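Local coordinates for protein CalS11 (Micromonospora echinospora, PDB 3TOS) that probably transfers a methyl group from S-adenosylmethionine to an oxygen atom during calicheamicin biosynthesis, at residues L190-P195 / P221-E226. Residues are numbered along the deposited sequence; the frame is centred on the assembly and turned at random.
Sequences LDLYEP and PKWPGE. With SAH (S-adenosyl-L-homocysteine), chain O; GLU (glutamic acid), chain P.
A carboxylate lies stacked on an indole: Asp191 sets its side chain over one face of Trp223, the two planes only 22° apart. Asp191 CB sits 4.0 Å from the centroid of the six-membered ring as a CH-pi contact, and with CG anti to its own carbonyl carbon (chi1 -60°) the carboxylate carries on across the indole, OD1 reaching the five-membered ring. Lys222 CG lies over the opposite face, toward the rim. The indole sends its N-H almost straight (174°) to OE2 of the bound glutamic acid, 2.9 Å from Trp223 NE1. With an alanine in place of Trp223, ligand OE2 would probably lose this straight N-H donor and the Asp191 side chain the ring face it lies on. Leu192 CD2 touches the ring at CZ3. Backbones meet closely where Tyr193 CA stands 3.6 Å from Gly225 O; the absence of a side chain at Gly225 lets Tyr193 come this near. Water joins Asp191 O to Gly225 N, and a second water links Asp191 O to Glu226 N. Glu226 OE2 takes a weak 3.4 Å bond from Asp191 N and a water-mediated one from Leu190 N, while its OE1 accepts from Glu217 N. Toward the cofactor, Leu190 CD2 packs 3.5 Å from C4 of the S-adenosyl-L-homocysteine adenine. Loops after strands 183-188 and 211-215 thus join cofactor and glutamate pockets at the carboxyl edge of a Rossmann-like methyltransferase sheet.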
ATOM      1  N   LEU B 190       5.819  36.164 -13.115  1.00  9.30           N
ATOM      2  CA  LEU B 190       6.090  37.596 -13.325  1.00  9.52           C
ATOM      3  C   LEU B 190       7.555  37.889 -13.431  1.00  8.92           C
ATOM      4  O   LEU B 190       7.914  39.012 -13.851  1.00 10.25           O
ATOM      5  CB  LEU B 190       5.568  38.418 -12.120  1.00  9.50           C
ATOM      6  CG  LEU B 190       4.087  38.272 -11.759  1.00  9.68           C
ATOM      7  CD1 LEU B 190       3.917  38.650 -10.275  1.00 11.18           C
ATOM      8  CD2 LEU B 190       3.293  39.261 -12.625  1.00  9.73           C
ATOM      9  N   ASP B 191       8.401  36.937 -13.009  1.00  9.37           N
ATOM     10  CA  ASP B 191       9.896  37.092 -13.011  1.00  9.67           C
ATOM     11  C   ASP B 191      10.470  38.009 -11.940  1.00 10.11           C
ATOM     12  O   ASP B 191      11.513  37.718 -11.389  1.00 12.62           O
ATOM     13  CB  ASP B 191      10.451  37.498 -14.399  1.00 13.18           C
ATOM     14  CG  ASP B 191      10.112  36.471 -15.458  1.00 14.98           C
ATOM     15  OD1 ASP B 191      10.340  35.258 -15.197  1.00 15.52           O
ATOM     16  OD2 ASP B 191       9.575  36.843 -16.542  1.00 17.34           O
ATOM     17  N   LEU B 192       9.785  39.133 -11.669  1.00 10.21           N
ATOM     18  CA  LEU B 192      10.362  40.253 -10.913  1.00 11.46           C
ATOM     19  C   LEU B 192      10.019  40.149  -9.442  1.00 11.16           C
ATOM     20  O   LEU B 192       8.896  39.729  -9.056  1.00 11.01           O
ATOM     21  CB  LEU B 192       9.788  41.569 -11.436  1.00 10.61           C
ATOM     22  CG  LEU B 192      10.023  41.740 -12.938  1.00 11.16           C
ATOM     23  CD1 LEU B 192       9.323  43.066 -13.343  1.00 14.23           C
ATOM     24  CD2 LEU B 192      11.564  41.853 -13.188  1.00 11.50           C
ATOM     25  N   TYR B 193      10.964  40.633  -8.621  1.00 10.80           N
ATOM     26  CA  TYR B 193      10.832  40.609  -7.166  1.00 10.55           C
ATOM     27  C   TYR B 193       9.613  41.356  -6.615  1.00 10.77           C
ATOM     28  O   TYR B 193       8.807  40.753  -5.887  1.00 10.48           O
ATOM     29  CB  TYR B 193      12.117  41.214  -6.585  1.00 10.90           C
ATOM     30  CG  TYR B 193      11.996  41.651  -5.144  1.00 11.06           C
ATOM     31  CD1 TYR B 193      11.732  40.716  -4.145  1.00 11.52           C
ATOM     32  CD2 TYR B 193      12.207  42.978  -4.792  1.00 12.30           C
ATOM     33  CE1 TYR B 193      11.597  41.087  -2.836  1.00 12.01           C
ATOM     34  CE2 TYR B 193      12.034  43.394  -3.453  1.00 12.85           C
ATOM     35  CZ  TYR B 193      11.734  42.425  -2.482  1.00 12.84           C
ATOM     36  OH  TYR B 193      11.617  42.760  -1.141  1.00 16.43           O
ATOM     37  N   GLU B 194       9.468  42.631  -6.935  1.00 10.45           N
ATOM     38  CA  GLU B 194       8.421  43.460  -6.239  1.00 11.19           C
ATOM     39  C   GLU B 194       6.983  42.956  -6.467  1.00 10.30           C
ATOM     40  O   GLU B 194       6.235  42.810  -5.501  1.00 10.92           O
ATOM     41  CB  GLU B 194       8.549  44.946  -6.623  1.00 12.92           C
ATOM     42  CG  GLU B 194       9.819  45.546  -6.067  1.00 15.72           C
ATOM     43  CD  GLU B 194       9.862  47.045  -6.223  1.00 21.39           C
ATOM     44  OE1 GLU B 194       8.766  47.688  -6.288  1.00 25.71           O
ATOM     45  OE2 GLU B 194      10.951  47.628  -6.187  1.00 21.14           O
ATOM     46  N   PRO B 195       6.588  42.717  -7.718  1.00  9.41           N
ATOM     47  CA  PRO B 195       5.210  42.275  -7.885  1.00  8.03           C
ATOM     48  C   PRO B 195       5.004  40.871  -7.339  1.00  8.53           C
ATOM     49  O   PRO B 195       3.910  40.568  -6.854  1.00  9.14           O
ATOM     50  CB  PRO B 195       5.042  42.299  -9.418  1.00  9.02           C
ATOM     51  CG  PRO B 195       6.394  42.247  -9.977  1.00 10.45           C
ATOM     52  CD  PRO B 195       7.238  43.044  -9.012  1.00  9.26           C
ATOM     53  N   PRO B 221      19.164  31.635 -11.915  1.00 10.21           N
ATOM     54  CA  PRO B 221      20.087  32.741 -11.671  1.00 11.41           C
ATOM     55  C   PRO B 221      19.720  34.042 -12.409  1.00 11.70           C
ATOM     56  O   PRO B 221      20.016  35.139 -11.896  1.00 13.32           O
ATOM     57  CB  PRO B 221      21.445  32.197 -12.206  1.00 12.80           C
ATOM     58  CG  PRO B 221      21.360  30.678 -12.012  1.00 10.81           C
ATOM     59  CD  PRO B 221      19.853  30.374 -12.310  1.00  9.78           C
ATOM     60  N   LYS B 222      19.062  33.937 -13.566  1.00 11.31           N
ATOM     61  CA  LYS B 222      18.716  35.120 -14.330  1.00 12.54           C
ATOM     62  C   LYS B 222      17.594  35.939 -13.641  1.00 12.32           C
ATOM     63  O   LYS B 222      17.478  37.138 -13.861  1.00 13.49           O
ATOM     64  CB  LYS B 222      18.255  34.701 -15.728  1.00 14.09           C
ATOM     65  CG  LYS B 222      18.049  35.870 -16.653  1.00 18.54           C
ATOM     66  CD  LYS B 222      17.479  35.296 -17.973  1.00 21.94           C
ATOM     67  CE  LYS B 222      17.938  36.006 -19.128  1.00 25.18           C
ATOM     68  NZ  LYS B 222      17.376  35.321 -20.349  1.00 26.12           N
ATOM     69  N   TRP B 223      16.784  35.268 -12.792  1.00 10.98           N
ATOM     70  CA  TRP B 223      15.582  35.919 -12.234  1.00 10.21           C
ATOM     71  C   TRP B 223      15.435  35.545 -10.778  1.00  9.25           C
ATOM     72  O   TRP B 223      14.581  34.716 -10.408  1.00 10.34           O
ATOM     73  CB  TRP B 223      14.293  35.463 -12.975  1.00 12.04           C
ATOM     74  CG  TRP B 223      14.272  35.751 -14.456  1.00 13.03           C
ATOM     75  CD1 TRP B 223      14.286  34.829 -15.461  1.00 13.61           C
ATOM     76  CD2 TRP B 223      14.184  37.036 -15.080  1.00 12.45           C
ATOM     77  NE1 TRP B 223      14.208  35.463 -16.685  1.00 15.07           N
ATOM     78  CE2 TRP B 223      14.156  36.819 -16.479  1.00 14.33           C
ATOM     79  CE3 TRP B 223      14.132  38.352 -14.593  1.00 13.58           C
ATOM     80  CZ2 TRP B 223      14.054  37.851 -17.393  1.00 15.21           C
ATOM     81  CZ3 TRP B 223      14.025  39.389 -15.525  1.00 13.65           C
ATOM     82  CH2 TRP B 223      14.014  39.125 -16.907  1.00 15.14           C
ATOM     83  N   PRO B 224      16.272  36.139  -9.932  1.00  9.65           N
ATOM     84  CA  PRO B 224      16.266  35.771  -8.514  1.00  9.73           C
ATOM     85  C   PRO B 224      15.072  36.397  -7.749  1.00 10.46           C
ATOM     86  O   PRO B 224      14.967  36.137  -6.543  1.00 10.80           O
ATOM     87  CB  PRO B 224      17.616  36.331  -8.025  1.00 11.01           C
ATOM     88  CG  PRO B 224      17.797  37.602  -8.849  1.00 10.69           C
ATOM     89  CD  PRO B 224      17.249  37.203 -10.249  1.00 10.56           C
ATOM     90  N   GLY B 225      14.197  37.173  -8.418  1.00  9.14           N
ATOM     91  CA  GLY B 225      13.171  37.915  -7.679  1.00  9.95           C
ATOM     92  C   GLY B 225      12.144  37.052  -6.944  1.00 10.99           C
ATOM     93  O   GLY B 225      11.714  37.402  -5.849  1.00 10.93           O
ATOM     94  N   GLU B 226      11.716  35.943  -7.566  1.00 10.80           N
ATOM     95  CA  GLU B 226      10.751  35.037  -6.886  1.00 10.26           C
ATOM     96  C   GLU B 226      11.339  34.450  -5.605  1.00 10.39           C
ATOM     97  O   GLU B 226      10.643  34.342  -4.580  1.00  9.05           O
ATOM     98  CB  GLU B 226      10.277  33.958  -7.855  1.00 10.96           C
ATOM     99  CG  GLU B 226       9.293  34.543  -8.879  1.00 11.90           C
ATOM    100  CD  GLU B 226       9.099  33.665 -10.074  1.00 12.36           C
ATOM    101  OE1 GLU B 226       9.538  32.490 -10.049  1.00 12.56           O
ATOM    102  OE2 GLU B 226       8.552  34.174 -11.074  1.00 14.28           O
TER
HETATM  103  N   SAH O 258       3.186  32.862 -18.657  1.00  9.79           N
HETATM  104  CA  SAH O 258       3.728  33.364 -19.960  1.00 10.23           C
HETATM  105  CB  SAH O 258       5.034  34.126 -19.809  1.00  9.20           C
HETATM  106  CG  SAH O 258       4.858  35.432 -19.006  1.00  9.29           C
HETATM  107  SD  SAH O 258       6.254  36.500 -19.289  1.00 10.34           S
HETATM  108  C   SAH O 258       3.964  32.132 -20.831  1.00 12.03           C
HETATM  109  O   SAH O 258       4.387  32.262 -22.020  1.00 12.30           O
HETATM  110  OXT SAH O 258       3.641  31.002 -20.441  1.00 11.85           O
HETATM  111  C5' SAH O 258       6.227  37.590 -17.857  1.00  9.70           C
HETATM  112  C4' SAH O 258       4.955  38.502 -17.772  1.00  9.00           C
HETATM  113  O4' SAH O 258       4.907  39.096 -16.467  1.00  9.67           O
HETATM  114  C3' SAH O 258       5.085  39.659 -18.773  1.00  9.51           C
HETATM  115  O3' SAH O 258       4.020  39.594 -19.754  1.00 10.19           O
HETATM  116  C2' SAH O 258       5.032  40.886 -17.879  1.00 10.52           C
HETATM  117  O2' SAH O 258       4.345  42.023 -18.441  1.00 11.26           O
HETATM  118  C1' SAH O 258       4.300  40.346 -16.627  1.00  9.10           C
HETATM  119  N9  SAH O 258       4.578  41.163 -15.421  1.00  9.50           N
HETATM  120  C8  SAH O 258       5.767  41.342 -14.787  1.00 11.22           C
HETATM  121  N7  SAH O 258       5.539  42.226 -13.781  1.00 10.20           N
HETATM  122  C5  SAH O 258       4.246  42.612 -13.785  1.00  9.83           C
HETATM  123  C6  SAH O 258       3.429  43.514 -12.966  1.00  9.24           C
HETATM  124  N6  SAH O 258       4.001  44.240 -11.977  1.00 12.05           N
HETATM  125  N1  SAH O 258       2.115  43.602 -13.289  1.00 10.83           N
HETATM  126  C2  SAH O 258       1.561  42.874 -14.305  1.00 10.60           C
HETATM  127  N3  SAH O 258       2.263  42.078 -15.143  1.00 10.02           N
HETATM  128  C4  SAH O 258       3.598  41.894 -14.847  1.00  9.51           C
HETATM  129  N   GLU P 259       9.804  32.190 -17.771  1.00 23.68           N
HETATM  130  CA  GLU P 259       9.788  32.243 -19.278  1.00 23.74           C
HETATM  131  C   GLU P 259      10.193  30.874 -19.828  1.00 25.40           C
HETATM  132  O   GLU P 259      10.457  29.943 -19.044  1.00 25.37           O
HETATM  133  CB  GLU P 259      10.759  33.337 -19.821  1.00 24.03           C
HETATM  134  CG  GLU P 259      12.235  33.078 -19.427  1.00 24.32           C
HETATM  135  CD  GLU P 259      13.198  34.185 -19.880  1.00 23.99           C
HETATM  136  OE1 GLU P 259      12.880  34.938 -20.835  1.00 24.08           O
HETATM  137  OE2 GLU P 259      14.317  34.226 -19.347  1.00 22.84           O
HETATM  138  OXT GLU P 259      10.304  30.649 -21.047  1.00 26.50           O
HETATM  139  O   HOH W   1       6.348  35.637 -10.210  1.00 10.18           O
HETATM  140  O   HOH W   2      14.066  38.719 -10.856  1.00 10.93           O
HETATM  141  O   HOH W   3      11.878  35.147 -10.402  1.00 14.31           O